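Local coordinates for protein GH61E (Thielavia terrestris, PDB 3EJA) that probably acts as a copper-dependent lytic polysaccharide monooxygenase, cleaving glycosidic bonds in crystalline and amorphous polysaccharides by oxidation, at residues 5-10 and 48-53; 56-61 and 132-137. All blocks are in the same frame, centred on the assembly; numbering follows the deposited sequence. Where two conformers were deposited one is given.

Contact 1: 5-10 and 48-53. With NAG (2-acetamido-2-deoxy-beta-D-glucopyranose), chain E.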
ATOM      1  N   PRO A   5       7.151   8.827   0.958  1.00 12.47           N
ATOM      2  CA  PRO A   5       8.421   8.870   1.706  1.00 12.71           C
ATOM      3  C   PRO A   5       8.339   8.913   3.246  1.00 13.15           C
ATOM      4  O   PRO A   5       9.345   8.645   3.910  1.00 13.21           O
ATOM      5  CB  PRO A   5       9.071  10.155   1.189  1.00 12.81           C
ATOM      6  CG  PRO A   5       7.893  11.084   0.920  1.00 12.32           C
ATOM      7  CD  PRO A   5       6.726  10.174   0.517  1.00 12.46           C
ATOM      8  N   ARG A   6       7.173   9.251   3.801  1.00 13.44           N
ATOM      9  CA  ARG A   6       7.067   9.583   5.229  1.00 14.29           C
ATOM     10  C   ARG A   6       5.784   9.104   5.891  1.00 13.91           C
ATOM     11  O   ARG A   6       4.722   9.040   5.256  1.00 13.66           O
ATOM     12  CB  ARG A   6       7.114  11.111   5.424  1.00 13.55           C
ATOM     13  CG  ARG A   6       8.390  11.807   5.013  1.00 15.83           C
ATOM     14  CD  ARG A   6       8.274  13.334   5.137  1.00 15.55           C
ATOM     15  NE  ARG A   6       7.494  13.929   4.053  1.00 20.15           N
ATOM     16  CZ  ARG A   6       6.365  14.618   4.210  1.00 21.18           C
ATOM     17  NH1 ARG A   6       5.855  14.831   5.418  1.00 21.75           N
ATOM     18  NH2 ARG A   6       5.737  15.102   3.143  1.00 22.91           N
ATOM     19  N   VAL A   7       5.884   8.822   7.186  1.00 13.81           N
ATOM     20  CA  VAL A   7       4.714   8.567   8.027  1.00 14.23           C
ATOM     21  C   VAL A   7       4.704   9.547   9.200  1.00 14.88           C
ATOM     22  O   VAL A   7       5.773   9.955   9.682  1.00 14.37           O
ATOM     23  CB  VAL A   7       4.633   7.100   8.537  1.00 14.16           C
ATOM     24  CG1 VAL A   7       4.135   6.176   7.423  1.00 13.62           C
ATOM     25  CG2 VAL A   7       5.979   6.625   9.103  1.00 13.85           C
ATOM     26  N   ASN A   8       3.501   9.920   9.633  1.00 15.34           N
ATOM     27  CA  ASN A   8       3.307  10.920  10.697  1.00 16.15           C
ATOM     28  C   ASN A   8       4.241  12.134  10.576  1.00 16.66           C
ATOM     29  O   ASN A   8       4.270  12.795   9.532  1.00 16.63           O
ATOM     30  CB  ASN A   8       3.392  10.270  12.089  1.00 15.74           C
ATOM     31  CG  ASN A   8       2.195   9.388  12.388  1.00 15.42           C
ATOM     32  OD1 ASN A   8       1.391   9.103  11.503  1.00 15.69           O
ATOM     33  ND2 ASN A   8       2.073   8.948  13.633  1.00 14.22           N
ATOM     34  N   ASP A   9       5.018  12.406  11.626  1.00 17.20           N
ATOM     35  CA  ASP A   9       5.900  13.585  11.668  1.00 17.58           C
ATOM     36  C   ASP A   9       7.360  13.268  11.295  1.00 17.56           C
ATOM     37  O   ASP A   9       8.260  14.108  11.466  1.00 17.33           O
ATOM     38  CB  ASP A   9       5.869  14.193  13.075  0.50 17.71           C
ATOM     39  CG  ASP A   9       6.394  13.232  14.141  0.50 18.13           C
ATOM     40  OD1 ASP A   9       6.214  11.996  14.003  0.50 18.01           O
ATOM     41  OD2 ASP A   9       6.987  13.720  15.125  0.50 19.16           O
ATOM     42  N   GLY A  10       7.596  12.062  10.787  1.00 16.92           N
ATOM     43  CA  GLY A  10       8.945  11.619  10.449  1.00 16.43           C
ATOM     44  C   GLY A  10       9.483  12.223   9.163  1.00 16.29           C
ATOM     45  O   GLY A  10       8.729  12.768   8.354  1.00 16.27           O
ATOM     46  N   SER A  48      14.524   3.830  11.564  1.00 17.52           N
ATOM     47  CA  SER A  48      13.654   4.025  12.709  1.00 18.03           C
ATOM     48  C   SER A  48      12.339   3.255  12.589  1.00 18.01           C
ATOM     49  O   SER A  48      11.997   2.740  11.514  1.00 17.40           O
ATOM     50  CB  SER A  48      13.402   5.525  12.912  1.00 18.32           C
ATOM     51  OG  SER A  48      12.589   5.749  14.042  1.00 20.76           O
ATOM     52  N   VAL A  49      11.622   3.171  13.711  1.00 18.23           N
ATOM     53  CA  VAL A  49      10.328   2.511  13.793  1.00 18.40           C
ATOM     54  C   VAL A  49       9.304   3.495  14.365  1.00 18.86           C
ATOM     55  O   VAL A  49       9.602   4.219  15.325  1.00 18.75           O
ATOM     56  CB  VAL A  49      10.415   1.234  14.677  1.00 18.57           C
ATOM     57  CG1 VAL A  49       9.042   0.584  14.855  1.00 18.08           C
ATOM     58  CG2 VAL A  49      11.409   0.232  14.077  1.00 18.41           C
ATOM     59  N   LEU A  50       8.109   3.528  13.774  1.00 18.88           N
ATOM     60  CA  LEU A  50       7.032   4.370  14.283  1.00 19.70           C
ATOM     61  C   LEU A  50       6.199   3.631  15.331  1.00 20.25           C
ATOM     62  O   LEU A  50       5.578   2.610  15.035  1.00 19.89           O
ATOM     63  CB  LEU A  50       6.128   4.863  13.139  1.00 19.64           C
ATOM     64  CG  LEU A  50       4.838   5.625  13.492  1.00 19.92           C
ATOM     65  CD1 LEU A  50       5.131   6.994  14.097  1.00 20.08           C
ATOM     66  CD2 LEU A  50       3.929   5.781  12.277  1.00 19.39           C
ATOM     67  N   ASN A  51       6.183   4.160  16.550  1.00 21.25           N
ATOM     68  CA  ASN A  51       5.317   3.633  17.604  1.00 22.50           C
ATOM     69  C   ASN A  51       3.893   4.130  17.427  1.00 22.12           C
ATOM     70  O   ASN A  51       3.661   5.327  17.250  1.00 21.82           O
ATOM     71  CB  ASN A  51       5.818   4.045  18.992  1.00 23.29           C
ATOM     72  CG  ASN A  51       7.188   3.477  19.322  1.00 26.81           C
ATOM     73  OD1 ASN A  51       7.682   2.559  18.656  1.00 27.69           O
ATOM     74  ND2 ASN A  51       7.810   4.028  20.371  1.00 32.08           N
ATOM     75  N   THR A  52       2.944   3.203  17.473  1.00 22.01           N
ATOM     76  CA  THR A  52       1.534   3.542  17.372  1.00 22.03           C
ATOM     77  C   THR A  52       0.692   2.491  18.099  1.00 22.19           C
ATOM     78  O   THR A  52       1.174   1.401  18.394  1.00 22.30           O
ATOM     79  CB  THR A  52       1.091   3.719  15.893  1.00 22.09           C
ATOM     80  OG1 THR A  52      -0.111   4.500  15.837  1.00 21.91           O
ATOM     81  CG2 THR A  52       0.894   2.362  15.192  1.00 21.31           C
ATOM     82  N   THR A  53      -0.554   2.824  18.409  1.00 22.41           N
ATOM     83  CA  THR A  53      -1.427   1.880  19.098  1.00 22.73           C
ATOM     84  C   THR A  53      -2.458   1.321  18.135  1.00 22.67           C
ATOM     85  O   THR A  53      -2.840   1.990  17.171  1.00 22.53           O
ATOM     86  CB  THR A  53      -2.154   2.525  20.304  1.00 23.01           C
ATOM     87  OG1 THR A  53      -3.059   3.538  19.838  1.00 23.49           O
ATOM     88  CG2 THR A  53      -1.142   3.135  21.280  1.00 23.07           C
TER
HETATM   89  C1  NAG E 601       9.065   3.384  20.673  1.00 31.11           C
HETATM   90  C2  NAG E 601       9.815   4.456  21.464  1.00 31.86           C
HETATM   91  C3  NAG E 601      11.111   3.917  22.068  1.00 31.44           C
HETATM   92  C4  NAG E 601      10.883   2.581  22.773  1.00 31.05           C
HETATM   93  C5  NAG E 601      10.141   1.630  21.823  1.00 31.46           C
HETATM   94  C6  NAG E 601       9.908   0.225  22.388  1.00 31.92           C
HETATM   95  C7  NAG E 601       9.428   6.728  20.700  1.00 33.53           C
HETATM   96  C8  NAG E 601       9.777   7.783  19.688  1.00 33.50           C
HETATM   97  N2  NAG E 601      10.110   5.592  20.612  1.00 32.30           N
HETATM   98  O3  NAG E 601      11.631   4.870  22.969  1.00 32.02           O
HETATM   99  O4  NAG E 601      12.136   2.053  23.141  1.00 29.74           O
HETATM  100  O5  NAG E 601       8.904   2.225  21.471  1.00 30.76           O
HETATM  101  O6  NAG E 601       9.683  -0.677  21.320  1.00 33.19           O
HETATM  102  O7  NAG E 601       8.557   6.923  21.549  1.00 33.45           O
HETATM  103  O   HOH W   1      -0.231   7.276  14.642  1.00 14.92           O
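L50 does nearly all the touching: its CD2 packs against both V7 and the amide of N8, while its CD1 meets the amide alone, 3.7 Å from ND2 of N8. CD2 of L50 lies 3.9 Å from CG2 of V7, an apolar contact between branch ends on the buried side. The leucine crosses the asparagine at about a right angle, with both methyls on one side of the flat carboxamide, so the amide is packed rather than hydrogen-bonded by L50. CG of L50 stands opposite the backbone N (chi1 173°), which directs both methyls at the 5-10 segment.

The polar link goes through water: one molecule accepts from ND2 of N8 at 3.0 Å and also sits 3.0 Å from OG1 of T52, which in turn is hydrogen-bonded to S56. The other end of the amide, OD1 of N8, takes the backbone N-H of T59, so both ends of the carboxamide are engaged and its rotation is probably well fixed. Behind this lies a type II' turn from V7 to G10, closed by G10 N to V7 O at 3.0 Å. N8 occupies its second position with a positive phi of 42°, and its carbonyl accepts from the indole N-H of W61.

On the far segment N51 points away from the contact and carries an N-linked sugar, ND2 bonded to C1 of NAG, within the sequon N51-T52-T53. The arrangement is typical of a beta-sandwich margin: the end of strand 3-7, at the rim of the antiparallel sheet, leans against strand 50-53, the edge strand lying parallel to 151-162 in the facing sheet of this fibronectin type III-like fold.

Contact 2: 56-61 and 132-137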
ATOM      1  N   SER A  56      -5.466   3.389  16.446  1.00 22.15           N
ATOM      2  CA  SER A  56      -5.052   4.744  16.095  1.00 21.86           C
ATOM      3  C   SER A  56      -4.953   4.917  14.578  1.00 21.49           C
ATOM      4  O   SER A  56      -5.106   3.957  13.817  1.00 21.37           O
ATOM      5  CB  SER A  56      -3.719   5.104  16.768  1.00 21.83           C
ATOM      6  OG  SER A  56      -2.639   4.443  16.131  1.00 22.50           O
ATOM      7  N   THR A  57      -4.710   6.153  14.149  1.00 20.59           N
ATOM      8  CA  THR A  57      -4.533   6.473  12.740  1.00 19.85           C
ATOM      9  C   THR A  57      -3.075   6.814  12.462  1.00 18.81           C
ATOM     10  O   THR A  57      -2.472   7.609  13.175  1.00 18.85           O
ATOM     11  CB  THR A  57      -5.440   7.656  12.327  1.00 20.11           C
ATOM     12  OG1 THR A  57      -6.812   7.289  12.510  1.00 20.73           O
ATOM     13  CG2 THR A  57      -5.213   8.045  10.872  1.00 20.28           C
ATOM     14  N   VAL A  58      -2.504   6.191  11.435  1.00 17.38           N
ATOM     15  CA  VAL A  58      -1.182   6.575  10.960  1.00 16.46           C
ATOM     16  C   VAL A  58      -1.362   7.430   9.702  1.00 16.03           C
ATOM     17  O   VAL A  58      -2.152   7.089   8.825  1.00 15.77           O
ATOM     18  CB  VAL A  58      -0.287   5.337  10.667  1.00 16.28           C
ATOM     19  CG1 VAL A  58       0.964   5.740   9.886  1.00 15.48           C
ATOM     20  CG2 VAL A  58       0.092   4.623  11.970  1.00 16.18           C
ATOM     21  N   THR A  59      -0.646   8.550   9.633  1.00 15.18           N
ATOM     22  CA  THR A  59      -0.672   9.386   8.437  1.00 14.71           C
ATOM     23  C   THR A  59       0.439   8.942   7.495  1.00 14.14           C
ATOM     24  O   THR A  59       1.619   8.949   7.869  1.00 13.99           O
ATOM     25  CB  THR A  59      -0.529  10.890   8.795  1.00 14.55           C
ATOM     26  OG1 THR A  59      -1.663  11.291   9.579  1.00 14.82           O
ATOM     27  CG2 THR A  59      -0.462  11.746   7.540  1.00 15.33           C
ATOM     28  N   TYR A  60       0.065   8.527   6.285  1.00 13.51           N
ATOM     29  CA  TYR A  60       1.054   8.197   5.262  1.00 13.14           C
ATOM     30  C   TYR A  60       1.079   9.329   4.246  1.00 13.37           C
ATOM     31  O   TYR A  60       0.025   9.756   3.748  1.00 13.09           O
ATOM     32  CB  TYR A  60       0.736   6.854   4.584  1.00 12.72           C
ATOM     33  CG  TYR A  60       1.943   5.932   4.374  1.00 12.46           C
ATOM     34  CD1 TYR A  60       3.070   6.361   3.675  1.00 10.89           C
ATOM     35  CD2 TYR A  60       1.932   4.621   4.863  1.00 12.01           C
ATOM     36  CE1 TYR A  60       4.170   5.512   3.474  1.00 11.50           C
ATOM     37  CE2 TYR A  60       3.030   3.759   4.676  1.00 11.93           C
ATOM     38  CZ  TYR A  60       4.135   4.209   3.970  1.00 11.79           C
ATOM     39  OH  TYR A  60       5.203   3.362   3.774  1.00 12.31           O
ATOM     40  N   TRP A  61       2.277   9.831   3.963  1.00 13.71           N
ATOM     41  CA  TRP A  61       2.440  10.996   3.093  1.00 14.26           C
ATOM     42  C   TRP A  61       2.903  10.579   1.709  1.00 14.43           C
ATOM     43  O   TRP A  61       3.793   9.737   1.576  1.00 14.12           O
ATOM     44  CB  TRP A  61       3.449  11.990   3.685  1.00 15.07           C
ATOM     45  CG  TRP A  61       2.995  12.652   4.948  1.00 15.86           C
ATOM     46  CD1 TRP A  61       3.221  12.224   6.227  1.00 16.82           C
ATOM     47  CD2 TRP A  61       2.240  13.871   5.058  1.00 16.58           C
ATOM     48  NE1 TRP A  61       2.657  13.099   7.127  1.00 16.71           N
ATOM     49  CE2 TRP A  61       2.049  14.118   6.438  1.00 16.74           C
ATOM     50  CE3 TRP A  61       1.715  14.780   4.123  1.00 17.03           C
ATOM     51  CZ2 TRP A  61       1.338  15.235   6.914  1.00 17.06           C
ATOM     52  CZ3 TRP A  61       1.013  15.897   4.598  1.00 16.81           C
ATOM     53  CH2 TRP A  61       0.828  16.106   5.979  1.00 16.76           C
ATOM     54  N   TYR A 132       5.047  -4.427  12.776  1.00 15.69           N
ATOM     55  CA  TYR A 132       4.383  -4.588  11.484  1.00 14.73           C
ATOM     56  C   TYR A 132       5.086  -3.803  10.381  1.00 14.34           C
ATOM     57  O   TYR A 132       5.719  -2.768  10.632  1.00 14.14           O
ATOM     58  CB  TYR A 132       2.931  -4.097  11.560  1.00 14.66           C
ATOM     59  CG  TYR A 132       1.950  -4.996  12.286  1.00 14.59           C
ATOM     60  CD1 TYR A 132       1.854  -4.986  13.685  1.00 14.92           C
ATOM     61  CD2 TYR A 132       1.076  -5.813  11.571  1.00 14.02           C
ATOM     62  CE1 TYR A 132       0.930  -5.792  14.348  1.00 14.86           C
ATOM     63  CE2 TYR A 132       0.152  -6.625  12.219  1.00 14.42           C
ATOM     64  CZ  TYR A 132       0.086  -6.611  13.612  1.00 15.09           C
ATOM     65  OH  TYR A 132      -0.833  -7.406  14.255  1.00 14.89           O
ATOM     66  N   LEU A 133       4.966  -4.306   9.154  1.00 13.22           N
ATOM     67  CA  LEU A 133       5.232  -3.503   7.978  1.00 12.61           C
ATOM     68  C   LEU A 133       3.884  -2.971   7.484  1.00 12.03           C
ATOM     69  O   LEU A 133       2.891  -3.702   7.468  1.00 11.80           O
ATOM     70  CB  LEU A 133       5.912  -4.335   6.882  1.00 12.13           C
ATOM     71  CG  LEU A 133       7.333  -4.871   7.100  1.00 11.47           C
ATOM     72  CD1 LEU A 133       7.745  -5.837   5.980  1.00 11.70           C
ATOM     73  CD2 LEU A 133       8.344  -3.729   7.228  1.00 11.21           C
ATOM     74  N   LEU A 134       3.866  -1.699   7.102  1.00 11.36           N
ATOM     75  CA  LEU A 134       2.680  -1.062   6.548  1.00 10.95           C
ATOM     76  C   LEU A 134       2.983  -0.646   5.109  1.00 10.66           C
ATOM     77  O   LEU A 134       3.818   0.233   4.858  1.00 10.94           O
ATOM     78  CB  LEU A 134       2.270   0.147   7.402  1.00 11.16           C
ATOM     79  CG  LEU A 134       1.150   1.063   6.881  1.00 10.73           C
ATOM     80  CD1 LEU A 134      -0.201   0.327   6.782  1.00  9.92           C
ATOM     81  CD2 LEU A 134       1.043   2.303   7.769  1.00 10.89           C
ATOM     82  N   ARG A 135       2.310  -1.295   4.167  1.00 10.24           N
ATOM     83  CA  ARG A 135       2.548  -1.074   2.748  1.00  9.86           C
ATOM     84  C   ARG A 135       1.579  -0.032   2.195  1.00  9.93           C
ATOM     85  O   ARG A 135       0.357  -0.191   2.327  1.00 10.04           O
ATOM     86  CB  ARG A 135       2.413  -2.404   1.993  1.00  9.85           C
ATOM     87  CG  ARG A 135       2.543  -2.315   0.478  1.00  9.10           C
ATOM     88  CD  ARG A 135       2.321  -3.695  -0.157  1.00  9.90           C
ATOM     89  NE  ARG A 135       2.434  -3.645  -1.619  1.00  9.62           N
ATOM     90  CZ  ARG A 135       1.419  -3.374  -2.440  1.00 10.14           C
ATOM     91  NH1 ARG A 135       0.202  -3.149  -1.956  1.00  9.15           N
ATOM     92  NH2 ARG A 135       1.615  -3.338  -3.750  1.00  8.91           N
ATOM     93  N   ALA A 136       2.137   1.023   1.592  1.00  9.72           N
ATOM     94  CA  ALA A 136       1.355   2.068   0.910  1.00 10.06           C
ATOM     95  C   ALA A 136       1.362   1.783  -0.571  1.00 10.11           C
ATOM     96  O   ALA A 136       2.397   1.411  -1.130  1.00  9.69           O
ATOM     97  CB  ALA A 136       1.943   3.456   1.167  1.00  9.77           C
ATOM     98  N   GLU A 137       0.201   1.942  -1.203  1.00 10.12           N
ATOM     99  CA  GLU A 137       0.076   1.731  -2.624  1.00 10.48           C
ATOM    100  C   GLU A 137      -0.888   2.732  -3.256  1.00 10.35           C
ATOM    101  O   GLU A 137      -1.953   2.988  -2.705  1.00 10.31           O
ATOM    102  CB  GLU A 137      -0.434   0.308  -2.853  1.00 10.98           C
ATOM    103  CG  GLU A 137      -0.907  -0.013  -4.246  1.00 12.30           C
ATOM    104  CD  GLU A 137      -1.520  -1.387  -4.297  1.00 14.50           C
ATOM    105  OE1 GLU A 137      -0.789  -2.330  -4.620  1.00 16.76           O
ATOM    106  OE2 GLU A 137      -2.711  -1.536  -3.966  1.00 16.06           O
TER
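Two strands from opposite sheets of the beta-sandwich face each other here, 57-61 and 132-137, their axes 9.2 Å apart and crossing at -43°. Y60 carries the contact. The methyl CB of A136 sits squarely over one face of its ring, 3.6 Å from the centroid and only 9° off the normal, a well-centred CH-pi contact. L134 works the rim instead: its CD2 lies 3.8 Å from CD2 of Y60, the two side chains sliding past each other in opposite directions, while its carbonyl O meets the ring edge in plane. A chi1 of -136°, off the staggered values, sets the ring with one face to A136 and an edge to L134. Further along, CG1 of V58 and CD2 of L134 meet tip to tip at 4.0 Å.

The hydroxyl of Y60 has its hydrogen bond with S155 on strand 151-162. Replacing Y60 with an alanine would probably leave a gap beneath the A136 methyl and rob the S155 hydroxyl of this partner. R135 turns away to a salt bridge with E137, NH2 to OE1 at 2.7 Å. No hydrogen bond joins the two strands, so shape and dispersion hold this buried interface, with its one phenolic OH satisfied by a third strand.

In the fold
Both contacts bridge the sandwich's two sheets, at different depths. Contact 2 is fully buried, its centre about 8 Å from that of the chain, and rests on aliphatic and aromatic packing; contact 1, its centre about 15 Å out, is only partly buried and adds an amide and a bridging water, with a glycan on the outward side. Their centres are 8 Å apart and they draw on the same two sheets: strands 3-7 and 57-63 are neighbours in one, while 50-53 and 130-140 flank 151-162 in the other. N8 N lies 2.8 Å from T59 O and R6 O 2.9 Å from W61 N, probable hydrogen bonds. V58 also touches L50 and N8, joining margin to interior.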